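Side-chain contacts in bifunctional GH43-CE protein (Bacteroides eggerthii, PDB 6MLY), which probably hydrolyses xylan-type polysaccharides with a family 43 glycoside hydrolase domain joined to a carbohydrate esterase domain: residues V738-N741 with C742-I745; I679-T682 with R683-N686; T689-G692 with A693-E697. One frame throughout, in Å; residues are numbered along the deposited sequence.

Contact 1 (V738-N741 with C742-I745)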
ATOM      1  N   VAL A 738     -23.455 -18.278  23.639  1.00 76.45           N
ATOM      2  CA  VAL A 738     -22.896 -17.090  24.315  1.00 76.42           C
ATOM      3  C   VAL A 738     -23.980 -16.009  24.423  1.00 75.62           C
ATOM      4  O   VAL A 738     -24.103 -15.375  25.473  1.00 75.96           O
ATOM      5  CB  VAL A 738     -21.604 -16.560  23.653  1.00 76.07           C
ATOM      6  CG1 VAL A 738     -20.497 -17.604  23.667  1.00 76.97           C
ATOM      7  CG2 VAL A 738     -21.821 -16.044  22.242  1.00 74.77           C
ATOM      8  N   VAL A 739     -24.745 -15.799  23.343  1.00 74.67           N
ATOM      9  CA  VAL A 739     -25.948 -14.958  23.374  1.00 73.81           C
ATOM     10  C   VAL A 739     -27.158 -15.858  23.125  1.00 73.83           C
ATOM     11  O   VAL A 739     -27.347 -16.348  22.014  1.00 74.22           O
ATOM     12  CB  VAL A 739     -25.875 -13.798  22.360  1.00 72.81           C
ATOM     13  CG1 VAL A 739     -27.104 -12.897  22.430  1.00 72.31           C
ATOM     14  CG2 VAL A 739     -24.607 -12.972  22.542  1.00 72.89           C
ATOM     15  N   PRO A 740     -27.995 -16.138  24.149  1.00 73.54           N
ATOM     16  CA  PRO A 740     -29.186 -16.964  23.958  1.00 73.46           C
ATOM     17  C   PRO A 740     -30.235 -16.412  22.976  1.00 72.54           C
ATOM     18  O   PRO A 740     -30.432 -15.202  22.882  1.00 71.66           O
ATOM     19  CB  PRO A 740     -29.808 -17.055  25.363  1.00 74.16           C
ATOM     20  CG  PRO A 740     -29.200 -15.900  26.131  1.00 73.93           C
ATOM     21  CD  PRO A 740     -27.813 -15.739  25.551  1.00 73.99           C
ATOM     22  N   ASN A 741     -30.844 -17.350  22.236  1.00 72.98           N
ATOM     23  CA  ASN A 741     -32.149 -17.275  21.540  1.00 72.82           C
ATOM     24  C   ASN A 741     -33.014 -16.102  22.027  1.00 72.16           C
ATOM     25  O   ASN A 741     -33.410 -15.249  21.226  1.00 71.46           O
ATOM     26  CB  ASN A 741     -32.926 -18.583  21.757  1.00 73.76           C
ATOM     27  CG  ASN A 741     -33.815 -18.972  20.595  1.00 73.71           C
ATOM     28  OD1 ASN A 741     -33.360 -19.089  19.459  1.00 73.59           O
ATOM     29  ND2 ASN A 741     -35.082 -19.210  20.878  1.00 73.46           N
ATOM     30  N   CYS A 742     -33.315 -16.095  23.336  1.00 73.82           N
ATOM     31  CA  CYS A 742     -34.358 -15.250  23.947  1.00 73.38           C
ATOM     32  C   CYS A 742     -34.123 -13.760  23.652  1.00 71.86           C
ATOM     33  O   CYS A 742     -35.078 -13.022  23.431  1.00 71.97           O
ATOM     34  CB  CYS A 742     -34.512 -15.516  25.448  1.00 75.96           C
ATOM     35  SG  CYS A 742     -33.026 -15.304  26.475  1.00 78.18           S
ATOM     36  N   GLN A 743     -32.859 -13.332  23.626  1.00 70.32           N
ATOM     37  CA  GLN A 743     -32.487 -11.917  23.419  1.00 68.95           C
ATOM     38  C   GLN A 743     -33.093 -11.373  22.118  1.00 68.00           C
ATOM     39  O   GLN A 743     -33.748 -10.326  22.121  1.00 67.00           O
ATOM     40  CB  GLN A 743     -30.965 -11.776  23.406  1.00 68.76           C
ATOM     41  CG  GLN A 743     -30.345 -11.952  24.780  1.00 69.19           C
ATOM     42  CD  GLN A 743     -30.720 -10.829  25.712  1.00 69.43           C
ATOM     43  OE1 GLN A 743     -30.834  -9.672  25.307  1.00 69.01           O
ATOM     44  NE2 GLN A 743     -30.916 -11.167  26.976  1.00 70.07           N
ATOM     45  N   SER A 744     -32.859 -12.085  21.012  1.00 67.65           N
ATOM     46  CA  SER A 744     -33.407 -11.714  19.711  1.00 66.96           C
ATOM     47  C   SER A 744     -34.942 -11.668  19.760  1.00 66.80           C
ATOM     48  O   SER A 744     -35.537 -10.738  19.212  1.00 66.06           O
ATOM     49  CB  SER A 744     -32.909 -12.632  18.619  1.00 67.20           C
ATOM     50  OG  SER A 744     -31.708 -12.130  18.046  1.00 66.97           O
ATOM     51  N   ILE A 745     -35.567 -12.645  20.438  1.00 67.21           N
ATOM     52  CA  ILE A 745     -37.044 -12.788  20.469  1.00 67.19           C
ATOM     53  C   ILE A 745     -37.670 -11.654  21.295  1.00 66.84           C
ATOM     54  O   ILE A 745     -38.652 -11.053  20.861  1.00 66.63           O
ATOM     55  CB  ILE A 745     -37.473 -14.185  20.966  1.00 67.94           C
ATOM     56  CG1 ILE A 745     -36.908 -15.292  20.071  1.00 68.51           C
ATOM     57  CG2 ILE A 745     -38.988 -14.269  21.066  1.00 68.07           C
ATOM     58  CD1 ILE A 745     -37.010 -16.682  20.650  1.00 69.37           C
TER

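Contact 2 (I679-T682 with R683-N686)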
ATOM      1  N   ILE A 679     -29.311  -7.593  23.795  1.00 68.83           N
ATOM      2  CA  ILE A 679     -30.244  -6.461  23.809  1.00 68.53           C
ATOM      3  C   ILE A 679     -30.491  -6.011  25.256  1.00 69.07           C
ATOM      4  O   ILE A 679     -30.214  -4.860  25.612  1.00 69.25           O
ATOM      5  CB  ILE A 679     -31.541  -6.823  23.051  1.00 68.37           C
ATOM      6  CG1 ILE A 679     -31.420  -6.537  21.550  1.00 68.00           C
ATOM      7  CG2 ILE A 679     -32.755  -6.118  23.640  1.00 68.65           C
ATOM      8  CD1 ILE A 679     -30.835  -7.669  20.732  1.00 68.04           C
ATOM      9  N   ASP A 680     -31.023  -6.919  26.081  1.00 69.23           N
ATOM     10  CA  ASP A 680     -31.432  -6.590  27.441  1.00 70.05           C
ATOM     11  C   ASP A 680     -30.534  -7.347  28.422  1.00 71.11           C
ATOM     12  O   ASP A 680     -30.733  -8.538  28.653  1.00 71.93           O
ATOM     13  CB  ASP A 680     -32.911  -6.915  27.657  1.00 69.64           C
ATOM     14  CG  ASP A 680     -33.458  -6.462  28.999  1.00 70.10           C
ATOM     15  OD1 ASP A 680     -32.878  -5.531  29.596  1.00 70.42           O
ATOM     16  OD2 ASP A 680     -34.460  -7.045  29.432  1.00 70.08           O
ATOM     17  N   MET A 681     -29.564  -6.636  29.007  1.00 72.08           N
ATOM     18  CA  MET A 681     -28.572  -7.263  29.874  1.00 73.24           C
ATOM     19  C   MET A 681     -29.164  -7.477  31.275  1.00 74.07           C
ATOM     20  O   MET A 681     -28.542  -8.134  32.110  1.00 76.36           O
ATOM     21  CB  MET A 681     -27.289  -6.430  29.978  1.00 73.66           C
ATOM     22  CG  MET A 681     -26.768  -5.899  28.644  1.00 72.85           C
ATOM     23  SD  MET A 681     -26.824  -7.091  27.280  1.00 72.00           S
ATOM     24  CE  MET A 681     -26.804  -5.953  25.895  1.00 71.21           C
ATOM     25  N   THR A 682     -30.370  -6.944  31.517  1.00 73.24           N
ATOM     26  CA  THR A 682     -31.110  -7.194  32.761  1.00 73.78           C
ATOM     27  C   THR A 682     -31.654  -8.629  32.764  1.00 73.95           C
ATOM     28  O   THR A 682     -32.023  -9.147  33.817  1.00 74.80           O
ATOM     29  CB  THR A 682     -32.245  -6.181  32.971  1.00 73.34           C
ATOM     30  OG1 THR A 682     -33.289  -6.464  32.042  1.00 72.16           O
ATOM     31  CG2 THR A 682     -31.807  -4.742  32.802  1.00 73.31           C
ATOM     32  N   ARG A 683     -31.705  -9.257  31.582  1.00 73.35           N
ATOM     33  CA  ARG A 683     -32.169 -10.630  31.419  1.00 74.11           C
ATOM     34  C   ARG A 683     -31.209 -11.404  30.506  1.00 75.28           C
ATOM     35  O   ARG A 683     -31.642 -12.223  29.693  1.00 74.12           O
ATOM     36  CB  ARG A 683     -33.592 -10.620  30.853  1.00 72.92           C
ATOM     37  CG  ARG A 683     -34.575  -9.811  31.689  1.00 72.69           C
ATOM     38  CD  ARG A 683     -35.991  -9.888  31.172  1.00 71.84           C
ATOM     39  NE  ARG A 683     -36.219  -8.987  30.055  1.00 70.94           N
ATOM     40  CZ  ARG A 683     -37.037  -9.236  29.040  1.00 70.33           C
ATOM     41  NH1 ARG A 683     -37.623 -10.415  28.922  1.00 70.66           N
ATOM     42  NH2 ARG A 683     -37.264  -8.302  28.136  1.00 69.96           N
ATOM     43  N   MET A 684     -29.905 -11.145  30.665  1.00 77.09           N
ATOM     44  CA  MET A 684     -28.864 -11.765  29.847  1.00 78.90           C
ATOM     45  C   MET A 684     -28.516 -13.149  30.405  1.00 80.76           C
ATOM     46  O   MET A 684     -28.091 -14.022  29.650  1.00 82.16           O
ATOM     47  CB  MET A 684     -27.598 -10.906  29.814  1.00 79.66           C
ATOM     48  CG  MET A 684     -26.673 -11.241  28.656  1.00 80.86           C
ATOM     49  SD  MET A 684     -27.385 -10.856  27.035  1.00 81.07           S
ATOM     50  CE  MET A 684     -26.863 -12.299  26.115  1.00 80.39           C
ATOM     51  N   GLU A 685     -28.686 -13.324  31.722  1.00 82.42           N
ATOM     52  CA  GLU A 685     -28.348 -14.561  32.429  1.00 84.05           C
ATOM     53  C   GLU A 685     -29.619 -15.400  32.598  1.00 84.41           C
ATOM     54  O   GLU A 685     -30.573 -14.955  33.242  1.00 84.02           O
ATOM     55  CB  GLU A 685     -27.721 -14.236  33.790  1.00 86.38           C
ATOM     56  CG  GLU A 685     -26.637 -15.211  34.231  1.00 88.30           C
ATOM     57  CD  GLU A 685     -27.133 -16.573  34.695  1.00 89.20           C
ATOM     58  OE1 GLU A 685     -27.825 -16.636  35.735  1.00 89.10           O
ATOM     59  OE2 GLU A 685     -26.822 -17.570  34.015  1.00 91.42           O
ATOM     60  N   ASN A 686     -29.625 -16.603  32.009  1.00 83.42           N
ATOM     61  CA  ASN A 686     -30.729 -17.569  32.160  1.00 84.11           C
ATOM     62  C   ASN A 686     -32.060 -16.904  31.763  1.00 82.03           C
ATOM     63  O   ASN A 686     -33.110 -17.205  32.321  1.00 83.06           O
ATOM     64  CB  ASN A 686     -30.754 -18.156  33.580  1.00 85.09           C
ATOM     65  CG  ASN A 686     -30.420 -19.634  33.628  1.00 86.55           C
ATOM     66  OD1 ASN A 686     -31.243 -20.453  34.044  1.00 87.07           O
ATOM     67  ND2 ASN A 686     -29.216 -19.989  33.208  1.00 86.98           N
TER

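Contact 3 (T689-G692 with A693-E697)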
ATOM      1  N   THR A 689     -31.732 -12.690  34.837  1.00 83.27           N
ATOM      2  CA  THR A 689     -31.016 -11.736  35.698  1.00 83.49           C
ATOM      3  C   THR A 689     -29.768 -11.221  34.982  1.00 83.10           C
ATOM      4  O   THR A 689     -29.548 -11.496  33.802  1.00 82.62           O
ATOM      5  CB  THR A 689     -30.616 -12.365  37.043  1.00 85.13           C
ATOM      6  OG1 THR A 689     -31.382 -13.552  37.243  1.00 85.93           O
ATOM      7  CG2 THR A 689     -30.820 -11.442  38.226  1.00 85.70           C
ATOM      8  N   THR A 690     -28.970 -10.460  35.737  1.00 83.44           N
ATOM      9  CA  THR A 690     -27.705  -9.906  35.330  1.00 83.73           C
ATOM     10  C   THR A 690     -26.603 -10.957  35.491  1.00 84.60           C
ATOM     11  O   THR A 690     -26.854 -12.061  35.984  1.00 84.98           O
ATOM     12  CB  THR A 690     -27.401  -8.671  36.184  1.00 82.63           C
ATOM     13  OG1 THR A 690     -27.501  -9.065  37.554  1.00 82.58           O
ATOM     14  CG2 THR A 690     -28.339  -7.520  35.895  1.00 81.73           C
ATOM     15  N   LYS A 691     -25.381 -10.583  35.091  1.00 85.25           N
ATOM     16  CA  LYS A 691     -24.187 -11.400  35.274  1.00 85.83           C
ATOM     17  C   LYS A 691     -23.188 -10.642  36.160  1.00 88.62           C
ATOM     18  O   LYS A 691     -23.482  -9.528  36.617  1.00 89.53           O
ATOM     19  CB  LYS A 691     -23.627 -11.771  33.899  1.00 83.88           C
ATOM     20  CG  LYS A 691     -24.651 -12.403  32.972  1.00 82.39           C
ATOM     21  CD  LYS A 691     -24.052 -13.227  31.862  1.00 81.48           C
ATOM     22  CE  LYS A 691     -23.870 -12.441  30.586  1.00 80.03           C
ATOM     23  NZ  LYS A 691     -23.173 -13.240  29.551  1.00 80.22           N
ATOM     24  N   GLY A 692     -22.027 -11.270  36.410  1.00 90.73           N
ATOM     25  CA  GLY A 692     -21.017 -10.792  37.356  1.00 92.20           C
ATOM     26  C   GLY A 692     -20.351  -9.523  36.869  1.00 92.01           C
ATOM     27  O   GLY A 692     -20.731  -8.988  35.828  1.00 91.74           O
ATOM     28  N   ALA A 693     -19.350  -9.056  37.625  1.00 94.11           N
ATOM     29  CA  ALA A 693     -18.581  -7.863  37.276  1.00 93.04           C
ATOM     30  C   ALA A 693     -17.521  -8.208  36.225  1.00 93.00           C
ATOM     31  O   ALA A 693     -16.747  -7.339  35.828  1.00 95.03           O
ATOM     32  CB  ALA A 693     -17.949  -7.274  38.514  1.00 94.88           C
ATOM     33  N   ASN A 694     -17.486  -9.477  35.795  1.00 91.50           N
ATOM     34  CA  ASN A 694     -16.485  -9.973  34.848  1.00 91.40           C
ATOM     35  C   ASN A 694     -17.069 -10.067  33.432  1.00 87.67           C
ATOM     36  O   ASN A 694     -16.306 -10.107  32.466  1.00 87.86           O
ATOM     37  CB  ASN A 694     -15.917 -11.325  35.289  1.00 92.63           C
ATOM     38  CG  ASN A 694     -14.841 -11.209  36.348  1.00 94.61           C
ATOM     39  OD1 ASN A 694     -14.072 -12.145  36.553  1.00 97.10           O
ATOM     40  ND2 ASN A 694     -14.770 -10.069  37.019  1.00 93.26           N
ATOM     41  N   SER A 695     -18.403 -10.101  33.306  1.00 86.09           N
ATOM     42  CA  SER A 695     -19.057 -10.287  32.006  1.00 83.00           C
ATOM     43  C   SER A 695     -18.817  -9.066  31.117  1.00 81.21           C
ATOM     44  O   SER A 695     -18.596  -7.968  31.620  1.00 81.75           O
ATOM     45  CB  SER A 695     -20.529 -10.593  32.167  1.00 82.75           C
ATOM     46  OG  SER A 695     -21.228  -9.496  32.738  1.00 82.74           O
ATOM     47  N   PRO A 696     -18.842  -9.219  29.772  1.00 79.28           N
ATOM     48  CA  PRO A 696     -18.552  -8.119  28.850  1.00 78.42           C
ATOM     49  C   PRO A 696     -19.382  -6.835  29.022  1.00 78.56           C
ATOM     50  O   PRO A 696     -18.900  -5.748  28.682  1.00 78.55           O
ATOM     51  CB  PRO A 696     -18.878  -8.714  27.474  1.00 76.85           C
ATOM     52  CG  PRO A 696     -18.662 -10.196  27.652  1.00 77.46           C
ATOM     53  CD  PRO A 696     -19.127 -10.477  29.063  1.00 78.65           C
ATOM     54  N   GLU A 697     -20.616  -6.973  29.516  1.00 78.89           N
ATOM     55  CA  GLU A 697     -21.520  -5.834  29.723  1.00 78.86           C
ATOM     56  C   GLU A 697     -21.071  -5.018  30.945  1.00 79.96           C
ATOM     57  O   GLU A 697     -21.204  -3.793  30.946  1.00 79.85           O
ATOM     58  CB  GLU A 697     -22.984  -6.281  29.846  1.00 78.56           C
ATOM     59  CG  GLU A 697     -23.234  -7.435  30.802  1.00 79.57           C
ATOM     60  CD  GLU A 697     -23.507  -8.768  30.122  1.00 79.20           C
ATOM     61  OE1 GLU A 697     -22.626  -9.236  29.362  1.00 79.56           O
ATOM     62  OE2 GLU A 697     -24.618  -9.329  30.341  1.00 79.76           O
TER

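Contact 1 (V738-N741 with C742-I745)
Gln743 N donates to Pro740 O at 3.2 Å, and this bond turns the incoming loop into the first turn of helix 741-752. The amide approaches from above the carbonyl plane of Pro740, 42° out of it. Next along, Ile745 N reaches Asn741 O at 3.5 Å, a weak bond with the four-residue spacing of an alpha helix. Ile745 CG1 flanks this bond, lying against the same carbonyl oxygen, 3.7 Å from Asn741 O. The side chain of Gln743 does its polar work away from this turn. Its CG sits beside the backbone N (chi1 -72°) and the chain bends at chi2, which carries the amide off toward the neighbouring loop. There OE1 accepts the backbone amides of both Ile679 and Asp680. Ser744 faces strand 727-733, where its OG is hydrogen-bonded to His732 ND1.

Apolar contacts fill in around these bonds. The aliphatic root of Gln743 lies against Val739, whose CG1 is 4.1 Å from Gln743 CG, the two side chains crossing at about a right angle. On another side of the turn, Cys742 SG rests against the Pro740 ring, 3.8 Å from Pro740 CB and 3.9 Å from Pro740 CG. Its chi1 of 57° places the sulfur between the backbone N and the carbonyl carbon, and from there it continues into the disulfide with Cys687. The helix start is thus tied covalently to the loop that also receives the Gln743 amide.

Val739 also touches His768 and donates a weak backbone bond to Asp736, residues whose placement is consistent with a Ser-His-Asp triad. The segment is therefore the loop-to-helix turn that follows strand 727-733, where alpha/beta hydrolases commonly carry the acid of the triad.

Contact 2 (I679-T682 with R683-N686)
Asp680 and Arg683 meet with their flat groups steeply turned, the carboxylate and guanidinium planes standing 65° apart. The salt bridge runs mainly through one pair of atoms: Arg683 NE donates to Asp680 OD2 at 2.7 Å, approaching nearly in line with the C-O bond, while NH2 adds a weak bond to the same oxygen at 3.3 Å. The arginine doubles back to make this approach, through a bend at chi3 (-81°) that folds NE over toward the aspartate. Its guanidinium has a further partner in Phe746, with which it forms a cation-pi interaction.

The other carboxylate oxygen is turned to the backbone side. Thr682 OG1 donates to Asp680 OD1 at 2.6 Å, on the syn side but tilted out of the carboxylate plane, and Thr682 N adds a weak bond at 3.5 Å. With CG anti to the backbone N (chi1 -174°), the carboxylate reaches forward over the turn, one oxygen for the threonine and one for the arginine. An alanine at Asp680 is likely to leave the Arg683 guanidinium without its acidic mate and the Thr682 hydroxyl without its acceptor, so that both could turn more freely.

Met681 and Met684 form the opposite, apolar side of the turn. They lie alongside one another and point the same way, with Met681 SD 3.8 Å from Met684 SD. Met681 packs on Leu712, whereas Met684 reaches Pro740 and Gln743.

The backbone bond from Arg683 N to Asp680 O, 3.2 Å long, closes a type I beta turn. The weak bond from Thr682 N to the Asp680 side chain fits an Asx turn laid over it, and Met684 with Glu685, both facing Thr689, has the form of a classic beta bulge.

Contact 3 (T689-G692 with A693-E697)
Ser695 OG donates to Gly692 O at 3.2 Å, bridging the turn that leads into helix 696-701. The hydroxyl is tilted 29° from the carbonyl plane. The serine can make this bond because OG lies between its backbone N and carbonyl carbon (chi1 65°), which swings the hydroxyl back over the turn. The same oxygen also rests on the lysine stem, 3.5 Å from Lys691 CB, and Ser695 CB lies 3.7 Å from that carbon, so the hydroxyl is approached by a carbonyl and by a methylene.

The CA atoms of Gly692 and Ser695 are 5.7 Å apart, and the backbone angles of Ala693 and Asn694 lie near those of a type I beta turn. Here the serine side chain, rather than a backbone amide, supplies the hydrogen bond to the first carbonyl. Ser695 also holds the N-cap position of helix 696-701, with Pro696 next, yet its hydroxyl makes no capping bond and is spent on the turn instead. This is a loop-to-helix junction of the alpha/beta hydrolase domain.

Lys691 then runs across Glu697 at about a right angle. A bend at chi3 brings its CE up in front of the two carboxylate oxygens, 3.2 Å from Glu697 OE2 and 3.6 Å from Glu697 OE1. The ammonium goes past: Lys691 NZ is 4.0 Å from Glu697 OE1, beyond salt-bridge range, so any attraction between the charges probably acts at longer distance. Glu697 meets the lysine by folding back from the helix, through a first torsion of 48° and a further bend at chi2. Met684 touches both side chains, and Lys691 also packs on Glu685, which sets the pair against the preceding loop.

How the contacts relate
All three contacts belong to the esterase domain and lie on the same side of the chain's centre, yet burial grades their chemistry. Contact 2 is the buried one, built on a full salt bridge and a methionine pair; contact 1 is partly buried and relies on backbone bonds and a disulfide sulfur; contact 3 is at the surface, its charges only loosely matched. Contacts 2 and 3 share the excursion between strand 671-675 and helix 696-701, with centres about 9 Å apart. Contact 1 opens helix 741-752 and touches contact 2, but its nearest atoms stay about 5 Å from contact 3. Contact 2 therefore stands between the other two.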